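Local coordinates for uncharacterized protein (Bacteroides ovatus, PDB 4IRT) that is of unknown function but, with its BNR repeat-like beta-propeller fold, may be a neuraminidase that removes sialic acid from glycans, at residues 265-270 with 317-322; 193-198 with 208-213; 277-282 with 295-300. All coordinates share one frame; numbering follows the deposited sequence.

Contact 1: 265-270 with 317-322; sequences YIATYW and PRIVVE
The strand bearing Tyr265 and Ala267 faces the one bearing Ile319 and Val321 in a roughly antiparallel sense, their directions 151° apart and their axes 7.1 Å apart at closest. At that spacing no backbone hydrogen bond joins them: they belong to separate four-stranded sheets and meet mainly through side chains. Val321 lies across the Tyr265 ring at about a right angle. Both its methyls rest over one face, CG2 3.9 Å from the Tyr265 ring centroid and 14° off the normal in a CH-pi contact, while CG1 reaches 3.7 Å from Tyr265 CZ. With CG1 anti to the backbone N of Val321 (chi1 -174°), CG2 lies over the CG end of the ring and CG1 near CZ, toward the hydroxyl. Ile319 fills the next position, its CD1 3.5 Å from Tyr265 CB and its CG2 3.8 Å from Ala267 CB. That same Ala267 CB meets the Pro317 ring at CG, 3.6 Å away, and so small a side chain is consistent with the closer approach of the backbones here. A polar link between the two blades lies nearby, from Ser255 OG to Pro317 O. Between these two strands themselves the contact is wholly apolar, held by dispersion and exclusion of water.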
loop_
_atom_site.group_PDB
_atom_site.type_symbol
_atom_site.label_atom_id
_atom_site.label_comp_id
_atom_site.label_asym_id
_atom_site.label_seq_id
_atom_site.Cartn_x
_atom_site.Cartn_y
_atom_site.Cartn_z
ATOM N N TYR A 265 -9.343 9.602 -1.835
ATOM C CA TYR A 265 -9.159 9.204 -3.217
ATOM C C TYR A 265 -8.731 7.742 -3.241
ATOM O O TYR A 265 -7.846 7.363 -2.489
ATOM C CB TYR A 265 -8.061 10.013 -3.881
ATOM C CG TYR A 265 -8.390 11.463 -4.056
ATOM C CD1 TYR A 265 -8.349 12.312 -2.974
ATOM C CD2 TYR A 265 -8.738 11.974 -5.288
ATOM C CE1 TYR A 265 -8.646 13.661 -3.116
ATOM C CE2 TYR A 265 -9.049 13.318 -5.444
ATOM C CZ TYR A 265 -9.005 14.155 -4.351
ATOM O OH TYR A 265 -9.296 15.501 -4.460
ATOM N N ILE A 266 -9.370 6.927 -4.087
ATOM C CA ILE A 266 -9.083 5.475 -4.144
ATOM C C ILE A 266 -8.713 5.092 -5.574
ATOM O O ILE A 266 -9.439 5.426 -6.481
ATOM C CB ILE A 266 -10.307 4.657 -3.711
ATOM C CG1 ILE A 266 -10.740 5.059 -2.301
ATOM C CG2 ILE A 266 -10.007 3.158 -3.832
ATOM C CD1 ILE A 266 -12.194 4.767 -1.916
ATOM N N ALA A 267 -7.586 4.408 -5.756
ATOM C CA ALA A 267 -7.096 4.021 -7.086
ATOM C C ALA A 267 -7.202 2.516 -7.277
ATOM O O ALA A 267 -6.772 1.727 -6.427
ATOM C CB ALA A 267 -5.663 4.472 -7.276
ATOM N N THR A 268 -7.810 2.115 -8.383
ATOM C CA THR A 268 -8.041 0.720 -8.661
ATOM C C THR A 268 -8.325 0.533 -10.140
ATOM O O THR A 268 -8.011 1.419 -10.961
ATOM C CB THR A 268 -9.170 0.111 -7.758
ATOM O OG1 THR A 268 -9.226 -1.295 -7.953
ATOM C CG2 THR A 268 -10.555 0.714 -8.089
ATOM N N TYR A 269 -8.854 -0.649 -10.494
ATOM C CA TYR A 269 -9.289 -0.912 -11.854
ATOM C C TYR A 269 -10.480 -1.880 -11.929
ATOM O O TYR A 269 -10.736 -2.647 -11.010
ATOM C CB TYR A 269 -8.139 -1.369 -12.771
ATOM C CG TYR A 269 -7.452 -2.706 -12.458
ATOM C CD1 TYR A 269 -8.077 -3.920 -12.735
ATOM C CD2 TYR A 269 -6.167 -2.733 -11.932
ATOM C CE1 TYR A 269 -7.448 -5.130 -12.470
ATOM C CE2 TYR A 269 -5.500 -3.943 -11.661
ATOM C CZ TYR A 269 -6.144 -5.129 -11.918
ATOM O OH TYR A 269 -5.528 -6.334 -11.673
ATOM N N TRP A 270 -11.230 -1.766 -13.018
ATOM C CA TRP A 270 -12.319 -2.674 -13.376
ATOM C C TRP A 270 -12.739 -2.392 -14.836
ATOM O O TRP A 270 -12.369 -1.368 -15.406
ATOM C CB TRP A 270 -13.498 -2.544 -12.376
ATOM C CG TRP A 270 -14.266 -1.211 -12.463
ATOM C CD1 TRP A 270 -15.248 -0.883 -13.364
ATOM C CD2 TRP A 270 -14.160 -0.091 -11.571
ATOM N NE1 TRP A 270 -15.726 0.383 -13.111
ATOM C CE2 TRP A 270 -15.075 0.892 -12.021
ATOM C CE3 TRP A 270 -13.406 0.165 -10.426
ATOM C CZ2 TRP A 270 -15.222 2.110 -11.380
ATOM C CZ3 TRP A 270 -13.545 1.409 -9.805
ATOM C CH2 TRP A 270 -14.436 2.346 -10.278
ATOM N N PRO A 317 -2.409 0.295 -8.718
ATOM C CA PRO A 317 -1.845 1.631 -8.766
ATOM C C PRO A 317 -1.591 2.332 -7.445
ATOM O O PRO A 317 -2.115 1.939 -6.391
ATOM C CB PRO A 317 -2.903 2.389 -9.559
ATOM C CG PRO A 317 -4.179 1.778 -9.108
ATOM C CD PRO A 317 -3.858 0.302 -9.009
ATOM N N ARG A 318 -0.807 3.401 -7.523
ATOM C CA ARG A 318 -0.657 4.356 -6.405
ATOM C C ARG A 318 -0.983 5.751 -6.920
ATOM O O ARG A 318 -0.899 6.004 -8.125
ATOM C CB ARG A 318 0.765 4.373 -5.835
ATOM C CG ARG A 318 1.248 3.101 -5.134
ATOM C CD ARG A 318 0.911 3.126 -3.683
ATOM N NE ARG A 318 1.399 2.009 -2.861
ATOM C CZ ARG A 318 2.104 2.157 -1.750
ATOM N NH1 ARG A 318 2.526 3.360 -1.340
ATOM N NH2 ARG A 318 2.436 1.092 -1.052
ATOM N N ILE A 319 -1.346 6.643 -6.000
ATOM C CA ILE A 319 -1.672 8.026 -6.326
ATOM C C ILE A 319 -1.139 8.976 -5.260
ATOM O O ILE A 319 -1.038 8.629 -4.066
ATOM C CB ILE A 319 -3.195 8.269 -6.430
ATOM C CG1 ILE A 319 -3.942 7.674 -5.217
ATOM C CG2 ILE A 319 -3.760 7.732 -7.729
ATOM C CD1 ILE A 319 -5.402 8.098 -5.151
ATOM N N VAL A 320 -0.825 10.189 -5.687
ATOM C CA VAL A 320 -0.733 11.311 -4.745
ATOM C C VAL A 320 -1.576 12.451 -5.303
ATOM O O VAL A 320 -1.768 12.558 -6.520
ATOM C CB VAL A 320 0.712 11.752 -4.453
ATOM C CG1 VAL A 320 1.473 10.623 -3.742
ATOM C CG2 VAL A 320 1.433 12.234 -5.707
ATOM N N VAL A 321 -2.102 13.259 -4.387
ATOM C CA VAL A 321 -3.003 14.333 -4.731
ATOM C C VAL A 321 -2.530 15.664 -4.122
ATOM O O VAL A 321 -2.013 15.708 -2.997
ATOM C CB VAL A 321 -4.424 14.015 -4.259
ATOM C CG1 VAL A 321 -5.435 15.061 -4.746
ATOM C CG2 VAL A 321 -4.836 12.636 -4.736
ATOM N N GLU A 322 -2.729 16.733 -4.893
ATOM C CA GLU A 322 -2.446 18.098 -4.455
ATOM C C GLU A 322 -3.641 18.960 -4.865
ATOM O O GLU A 322 -3.756 19.381 -6.023
ATOM C CB GLU A 322 -1.153 18.586 -5.118
ATOM C CG GLU A 322 -0.910 20.097 -5.128
ATOM C CD GLU A 322 -0.830 20.697 -3.743
ATOM O OE1 GLU A 322 -1.887 21.036 -3.181
ATOM O OE2 GLU A 322 0.300 20.847 -3.234
#

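Contact 2: 193-198 with 208-213; sequences LSWVWR and DICYAR. With EDO (1,2-ethanediol), chain M.
Leu193 and Trp195 pair with Ala212 and Cys210 along the antiparallel beta hairpin of strands 191-198 and 206-214, within one propeller blade. Four backbone hydrogen bonds join them. Leu193 N to Ala212 O measures 2.9 Å and Ala212 N to Leu193 O 2.8 Å; in the second pair Cys210 N reaches Trp195 O at 2.8 Å, whereas Trp195 N to Cys210 O is longer, 3.1 Å. Ser194 and Tyr211 form the non-hydrogen-bonded pair in between. CA-H...O contacts fill in, and one of them, from Val196 CA at 3.2 Å, approaches the buried Asp208 O, which has no hydrogen-bond partner in the model.

Aromatic and sulfur contacts gather on the other face from Ser194 and Tyr211. Trp195 CG sits between the backbone N and carbonyl carbon (chi1 69°), which swings the indole across to Cys210; Cys210 CB lies over its six-membered ring in a CH-pi contact, 3.6 Å from the centroid. The Trp195 NE1 edge meets a face of Trp197. Cys210 SG makes an oblique sulfur-aromatic contact with the Trp197 ring, coming 3.5 Å from Trp197 NE1, whose hydrogen bond goes to Tyr240. Without the indole of Trp195, as with an alanine here, a gap is likely to open over Cys210 and the Trp197 ring to be set free to shift.

Polar side chains meet at the far end. Arg213 NH1 donates to Tyr211 OH, itself bonded to His192, while NE and NH2 hold an ethanediol, probably from the crystallisation liquor, with Arg213 NE to its O1 at 2.9 Å. Backbone bonding therefore fixes the hairpin's register, and the cysteine and two indoles pack together on one of its faces.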
loop_
_atom_site.group_PDB
_atom_site.type_symbol
_atom_site.label_atom_id
_atom_site.label_comp_id
_atom_site.label_asym_id
_atom_site.label_seq_id
_atom_site.Cartn_x
_atom_site.Cartn_y
_atom_site.Cartn_z
ATOM N N LEU A 193 -10.072 4.510 5.427
ATOM C CA LEU A 193 -10.133 3.072 5.151
ATOM C C LEU A 193 -11.107 2.792 4.025
ATOM O O LEU A 193 -12.252 3.234 4.071
ATOM C CB LEU A 193 -10.629 2.356 6.418
ATOM C CG LEU A 193 -11.040 0.886 6.328
ATOM C CD1 LEU A 193 -9.868 -0.010 6.025
ATOM C CD2 LEU A 193 -11.678 0.478 7.645
ATOM N N SER A 194 -10.665 2.041 3.022
ATOM C CA SER A 194 -11.562 1.539 1.959
ATOM C C SER A 194 -11.267 0.065 1.697
ATOM O O SER A 194 -10.173 -0.455 2.041
ATOM C CB SER A 194 -11.440 2.348 0.673
ATOM O OG SER A 194 -10.112 2.392 0.214
ATOM N N TRP A 195 -12.242 -0.617 1.089
ATOM C CA TRP A 195 -12.135 -2.049 0.851
ATOM C C TRP A 195 -13.101 -2.524 -0.199
ATOM O O TRP A 195 -14.043 -1.824 -0.518
ATOM C CB TRP A 195 -12.341 -2.843 2.148
ATOM C CG TRP A 195 -13.698 -2.846 2.742
ATOM C CD1 TRP A 195 -14.659 -3.848 2.598
ATOM C CD2 TRP A 195 -14.260 -1.886 3.651
ATOM N NE1 TRP A 195 -15.768 -3.539 3.343
ATOM C CE2 TRP A 195 -15.557 -2.351 4.001
ATOM C CE3 TRP A 195 -13.822 -0.656 4.166
ATOM C CZ2 TRP A 195 -16.417 -1.619 4.823
ATOM C CZ3 TRP A 195 -14.687 0.076 5.027
ATOM C CH2 TRP A 195 -15.956 -0.417 5.343
ATOM N N VAL A 196 -12.841 -3.721 -0.706
ATOM C CA VAL A 196 -13.771 -4.456 -1.560
ATOM C C VAL A 196 -14.149 -5.714 -0.796
ATOM O O VAL A 196 -13.390 -6.202 0.072
ATOM C CB VAL A 196 -13.149 -4.849 -2.930
ATOM C CG1 VAL A 196 -12.562 -3.599 -3.614
ATOM C CG2 VAL A 196 -12.109 -5.948 -2.776
ATOM N N TRP A 197 -15.338 -6.209 -1.077
ATOM C CA TRP A 197 -15.728 -7.479 -0.568
ATOM C C TRP A 197 -15.253 -8.552 -1.502
ATOM O O TRP A 197 -15.172 -8.344 -2.714
ATOM C CB TRP A 197 -17.236 -7.570 -0.475
ATOM C CG TRP A 197 -17.855 -6.601 0.490
ATOM C CD1 TRP A 197 -18.723 -5.598 0.184
ATOM C CD2 TRP A 197 -17.709 -6.579 1.925
ATOM N NE1 TRP A 197 -19.123 -4.945 1.334
ATOM C CE2 TRP A 197 -18.519 -5.535 2.412
ATOM C CE3 TRP A 197 -16.992 -7.358 2.842
ATOM C CZ2 TRP A 197 -18.638 -5.244 3.797
ATOM C CZ3 TRP A 197 -17.115 -7.070 4.196
ATOM C CH2 TRP A 197 -17.923 -6.019 4.657
ATOM N N ARG A 198 -14.935 -9.720 -0.951
ATOM C CA ARG A 198 -14.815 -10.900 -1.799
ATOM C C ARG A 198 -15.756 -11.955 -1.261
ATOM O O ARG A 198 -15.593 -12.426 -0.141
ATOM C CB ARG A 198 -13.423 -11.489 -1.875
ATOM C CG ARG A 198 -13.414 -12.532 -2.992
ATOM C CD ARG A 198 -12.137 -13.284 -3.159
ATOM N NE ARG A 198 -11.110 -12.478 -3.798
ATOM C CZ ARG A 198 -9.914 -12.946 -4.090
ATOM N NH1 ARG A 198 -9.638 -14.226 -3.865
ATOM N NH2 ARG A 198 -8.995 -12.155 -4.625
ATOM N N ASP A 208 -17.836 -4.325 -5.092
ATOM C CA ASP A 208 -18.039 -3.061 -4.371
ATOM C C ASP A 208 -16.760 -2.421 -3.821
ATOM O O ASP A 208 -15.738 -3.085 -3.644
ATOM C CB ASP A 208 -19.062 -3.254 -3.222
ATOM C CG ASP A 208 -20.426 -3.677 -3.732
ATOM O OD1 ASP A 208 -20.956 -3.046 -4.683
ATOM O OD2 ASP A 208 -20.982 -4.659 -3.186
ATOM N N ILE A 209 -16.841 -1.109 -3.614
ATOM C CA ILE A 209 -15.840 -0.328 -2.903
ATOM C C ILE A 209 -16.521 0.417 -1.768
ATOM O O ILE A 209 -17.425 1.248 -2.003
ATOM C CB ILE A 209 -15.106 0.680 -3.827
ATOM C CG1 ILE A 209 -14.533 -0.057 -5.059
ATOM C CG2 ILE A 209 -14.001 1.396 -3.046
ATOM C CD1 ILE A 209 -13.704 0.791 -6.010
ATOM N N CYS A 210 -16.063 0.152 -0.552
ATOM C CA CYS A 210 -16.667 0.707 0.662
ATOM C C CYS A 210 -15.659 1.619 1.387
ATOM O O CYS A 210 -14.474 1.569 1.128
ATOM C CB CYS A 210 -17.118 -0.420 1.601
ATOM S SG CYS A 210 -18.405 -1.512 0.912
ATOM N N TYR A 211 -16.135 2.420 2.337
ATOM C CA TYR A 211 -15.310 3.472 2.920
ATOM C C TYR A 211 -15.696 3.749 4.372
ATOM O O TYR A 211 -16.857 3.711 4.709
ATOM C CB TYR A 211 -15.472 4.754 2.113
ATOM C CG TYR A 211 -14.736 5.929 2.705
ATOM C CD1 TYR A 211 -13.364 6.098 2.481
ATOM C CD2 TYR A 211 -15.391 6.870 3.473
ATOM C CE1 TYR A 211 -12.677 7.162 3.036
ATOM C CE2 TYR A 211 -14.705 7.926 4.048
ATOM C CZ TYR A 211 -13.356 8.091 3.805
ATOM O OH TYR A 211 -12.663 9.169 4.317
ATOM N N ALA A 212 -14.704 4.068 5.191
ATOM C CA ALA A 212 -14.924 4.609 6.501
ATOM C C ALA A 212 -13.741 5.464 6.888
ATOM O O ALA A 212 -12.671 5.321 6.313
ATOM C CB ALA A 212 -15.105 3.486 7.513
ATOM N N ARG A 213 -13.951 6.367 7.836
ATOM C CA ARG A 213 -12.841 7.160 8.401
ATOM C C ARG A 213 -12.974 7.408 9.892
ATOM O O ARG A 213 -14.067 7.410 10.436
ATOM C CB ARG A 213 -12.665 8.478 7.651
ATOM C CG ARG A 213 -13.913 9.362 7.607
ATOM C CD ARG A 213 -13.509 10.725 7.057
ATOM N NE ARG A 213 -14.637 11.587 6.681
ATOM C CZ ARG A 213 -14.863 12.053 5.463
ATOM N NH1 ARG A 213 -14.090 11.711 4.437
ATOM N NH2 ARG A 213 -15.886 12.857 5.268
HETATM C C1 EDO M . -17.895 12.832 8.875
HETATM O O1 EDO M . -16.898 11.885 8.434
HETATM C C2 EDO M . -17.411 14.280 8.841
HETATM O O2 EDO M . -17.033 14.628 7.503
#

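Contact 3: 277-282 with 295-300; sequences VPQYRI and ITDRQT
Arg298 NH1 is held between two carbonyl oxygens, Thr300 O at 2.9 Å within its own loop and, across the contact, Pro278 O at 3.3 Å. The latter lies at the guanidinium edge, in its plane, and the bond is nearly straight, 166° at the hydrogen; a salt bridge from NE to Asp332 steadies the group further. The Gln279 amide grips the backbone of the same arginine twice. Its OE1 accepts from Arg298 N at 2.9 Å, in the carbonyl plane and on a lone pair, and its NE2 gives a 3.0 Å bond to Arg298 O. The Gln279 chain, bent at chi2 (-75°), carries the amide across to this backbone, and the two bonds fix which way round it sits. At the other end of the contact, Ile295 N donates to Tyr280 O at 2.9 Å. Apolar contacts flank this bond: Ile295 CB packs on Tyr280 CB, and Ile295 CD1 lies 3.9 Å from Ile282 CG2. Val277 CG1 rests near Arg298 O and Thr300 O. Beyond Ile295 the loop after strand 290-294 thus stays tied to strand 278-285 by side chains that satisfy main-chain polar groups where strand-to-strand pairing has ceased.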
loop_
_atom_site.group_PDB
_atom_site.type_symbol
_atom_site.label_atom_id
_atom_site.label_comp_id
_atom_site.label_asym_id
_atom_site.label_seq_id
_atom_site.Cartn_x
_atom_site.Cartn_y
_atom_site.Cartn_z
ATOM N N VAL A 277 -12.178 -5.389 -21.347
ATOM C CA VAL A 277 -10.888 -4.744 -21.048
ATOM C C VAL A 277 -10.891 -3.954 -19.727
ATOM O O VAL A 277 -11.517 -2.905 -19.620
ATOM C CB VAL A 277 -10.514 -3.752 -22.156
ATOM C CG1 VAL A 277 -9.182 -3.081 -21.856
ATOM C CG2 VAL A 277 -10.510 -4.429 -23.526
ATOM N N PRO A 278 -10.134 -4.422 -18.725
ATOM C CA PRO A 278 -10.066 -3.679 -17.469
ATOM C C PRO A 278 -9.435 -2.320 -17.694
ATOM O O PRO A 278 -8.536 -2.196 -18.533
ATOM C CB PRO A 278 -9.173 -4.575 -16.589
ATOM C CG PRO A 278 -9.317 -5.942 -17.191
ATOM C CD PRO A 278 -9.380 -5.687 -18.660
ATOM N N GLN A 279 -9.890 -1.308 -16.946
ATOM C CA GLN A 279 -9.409 0.053 -17.103
ATOM C C GLN A 279 -9.120 0.611 -15.738
ATOM O O GLN A 279 -9.879 0.355 -14.796
ATOM C CB GLN A 279 -10.494 0.949 -17.742
ATOM C CG GLN A 279 -11.017 0.477 -19.086
ATOM C CD GLN A 279 -10.056 0.715 -20.247
ATOM O OE1 GLN A 279 -8.988 1.325 -20.092
ATOM N NE2 GLN A 279 -10.427 0.224 -21.410
ATOM N N TYR A 280 -8.060 1.404 -15.655
ATOM C CA TYR A 280 -7.716 2.121 -14.451
ATOM C C TYR A 280 -8.761 3.191 -14.091
ATOM O O TYR A 280 -9.353 3.839 -14.967
ATOM C CB TYR A 280 -6.348 2.757 -14.587
ATOM C CG TYR A 280 -5.168 1.834 -14.467
ATOM C CD1 TYR A 280 -4.804 1.291 -13.227
ATOM C CD2 TYR A 280 -4.368 1.511 -15.591
ATOM C CE1 TYR A 280 -3.695 0.491 -13.090
ATOM C CE2 TYR A 280 -3.249 0.667 -15.451
ATOM C CZ TYR A 280 -2.923 0.186 -14.212
ATOM O OH TYR A 280 -1.812 -0.604 -13.980
ATOM N N ARG A 281 -9.013 3.326 -12.791
ATOM C CA ARG A 281 -10.037 4.182 -12.243
ATOM C C ARG A 281 -9.536 4.960 -11.053
ATOM O O ARG A 281 -8.671 4.495 -10.326
ATOM C CB ARG A 281 -11.189 3.318 -11.712
ATOM C CG ARG A 281 -11.651 2.272 -12.698
ATOM C CD ARG A 281 -12.468 2.844 -13.844
ATOM N NE ARG A 281 -12.829 1.788 -14.803
ATOM C CZ ARG A 281 -13.877 1.814 -15.628
ATOM N NH1 ARG A 281 -14.657 2.875 -15.650
ATOM N NH2 ARG A 281 -14.125 0.792 -16.451
ATOM N N ILE A 282 -10.159 6.108 -10.815
ATOM C CA ILE A 282 -10.084 6.782 -9.530
ATOM C C ILE A 282 -11.501 7.037 -8.990
ATOM O O ILE A 282 -12.410 7.380 -9.749
ATOM C CB ILE A 282 -9.230 8.080 -9.638
ATOM C CG1 ILE A 282 -8.864 8.601 -8.254
ATOM C CG2 ILE A 282 -9.931 9.153 -10.470
ATOM C CD1 ILE A 282 -7.703 9.569 -8.257
ATOM N N ILE A 295 -9.125 6.392 -16.250
ATOM C CA ILE A 295 -7.841 7.044 -16.399
ATOM C C ILE A 295 -7.266 6.856 -17.790
ATOM O O ILE A 295 -6.780 7.824 -18.372
ATOM C CB ILE A 295 -6.805 6.515 -15.376
ATOM C CG1 ILE A 295 -7.347 6.552 -13.956
ATOM C CG2 ILE A 295 -5.497 7.299 -15.479
ATOM C CD1 ILE A 295 -7.790 7.906 -13.457
ATOM N N THR A 296 -7.274 5.644 -18.325
ATOM C CA THR A 296 -6.716 5.441 -19.689
ATOM C C THR A 296 -7.746 4.753 -20.577
ATOM O O THR A 296 -8.835 4.458 -20.124
ATOM C CB THR A 296 -5.328 4.738 -19.708
ATOM O OG1 THR A 296 -5.455 3.384 -19.320
ATOM C CG2 THR A 296 -4.314 5.423 -18.779
ATOM N N ASP A 297 -7.434 4.584 -21.852
ATOM C CA ASP A 297 -8.324 3.906 -22.776
ATOM C C ASP A 297 -7.581 2.689 -23.304
ATOM O O ASP A 297 -7.135 2.652 -24.449
ATOM C CB ASP A 297 -8.770 4.831 -23.928
ATOM C CG ASP A 297 -9.808 4.164 -24.850
ATOM O OD1 ASP A 297 -10.577 3.272 -24.396
ATOM O OD2 ASP A 297 -9.865 4.528 -26.050
ATOM N N ARG A 298 -7.403 1.711 -22.432
ATOM C CA ARG A 298 -6.717 0.472 -22.794
ATOM C C ARG A 298 -7.516 -0.293 -23.849
ATOM O O ARG A 298 -8.731 -0.265 -23.840
ATOM C CB ARG A 298 -6.547 -0.420 -21.557
ATOM C CG ARG A 298 -5.853 0.213 -20.369
ATOM C CD ARG A 298 -5.628 -0.779 -19.236
ATOM N NE ARG A 298 -4.594 -1.735 -19.637
ATOM C CZ ARG A 298 -4.791 -2.988 -20.056
ATOM N NH1 ARG A 298 -5.993 -3.558 -20.055
ATOM N NH2 ARG A 298 -3.743 -3.704 -20.449
ATOM N N GLN A 299 -6.800 -1.020 -24.704
ATOM C CA GLN A 299 -7.346 -1.825 -25.793
ATOM C C GLN A 299 -7.247 -3.339 -25.580
ATOM O O GLN A 299 -7.937 -4.104 -26.258
ATOM C CB GLN A 299 -6.521 -1.533 -27.065
ATOM C CG GLN A 299 -6.578 -0.090 -27.522
ATOM C CD GLN A 299 -8.016 0.329 -27.731
ATOM O OE1 GLN A 299 -8.670 -0.157 -28.652
ATOM N NE2 GLN A 299 -8.537 1.181 -26.842
ATOM N N THR A 300 -6.343 -3.761 -24.712
ATOM C CA THR A 300 -5.953 -5.161 -24.595
ATOM C C THR A 300 -6.664 -5.826 -23.410
ATOM O O THR A 300 -6.461 -5.433 -22.262
ATOM C CB THR A 300 -4.434 -5.280 -24.406
ATOM O OG1 THR A 300 -3.799 -4.455 -25.386
ATOM C CG2 THR A 300 -3.948 -6.726 -24.549
#

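Along the chain, contact 2 comes first and is the most local, closing the hairpin loop between strands 191-198 and 206-214 in the blade running from strand 178-185 to strand 239-242. Contact 1 opens at 265-270 in the next blade and closes only at 317-322, in the first strand of the blade after that; contact 3, joining 277-282 to 295-300, falls wholly within this span, so the two nest without crossing. Segments 265-270 and 277-282 lie on neighbouring strands of one sheet, where Thr268 O and Arg281 N probably hydrogen-bond. Contact 2 precedes both, but Ile209 packs on Thr268 and Trp270, and Ser194 on Ile266. Segment 265-270 thus lies in the middle blade and touches those before and after it.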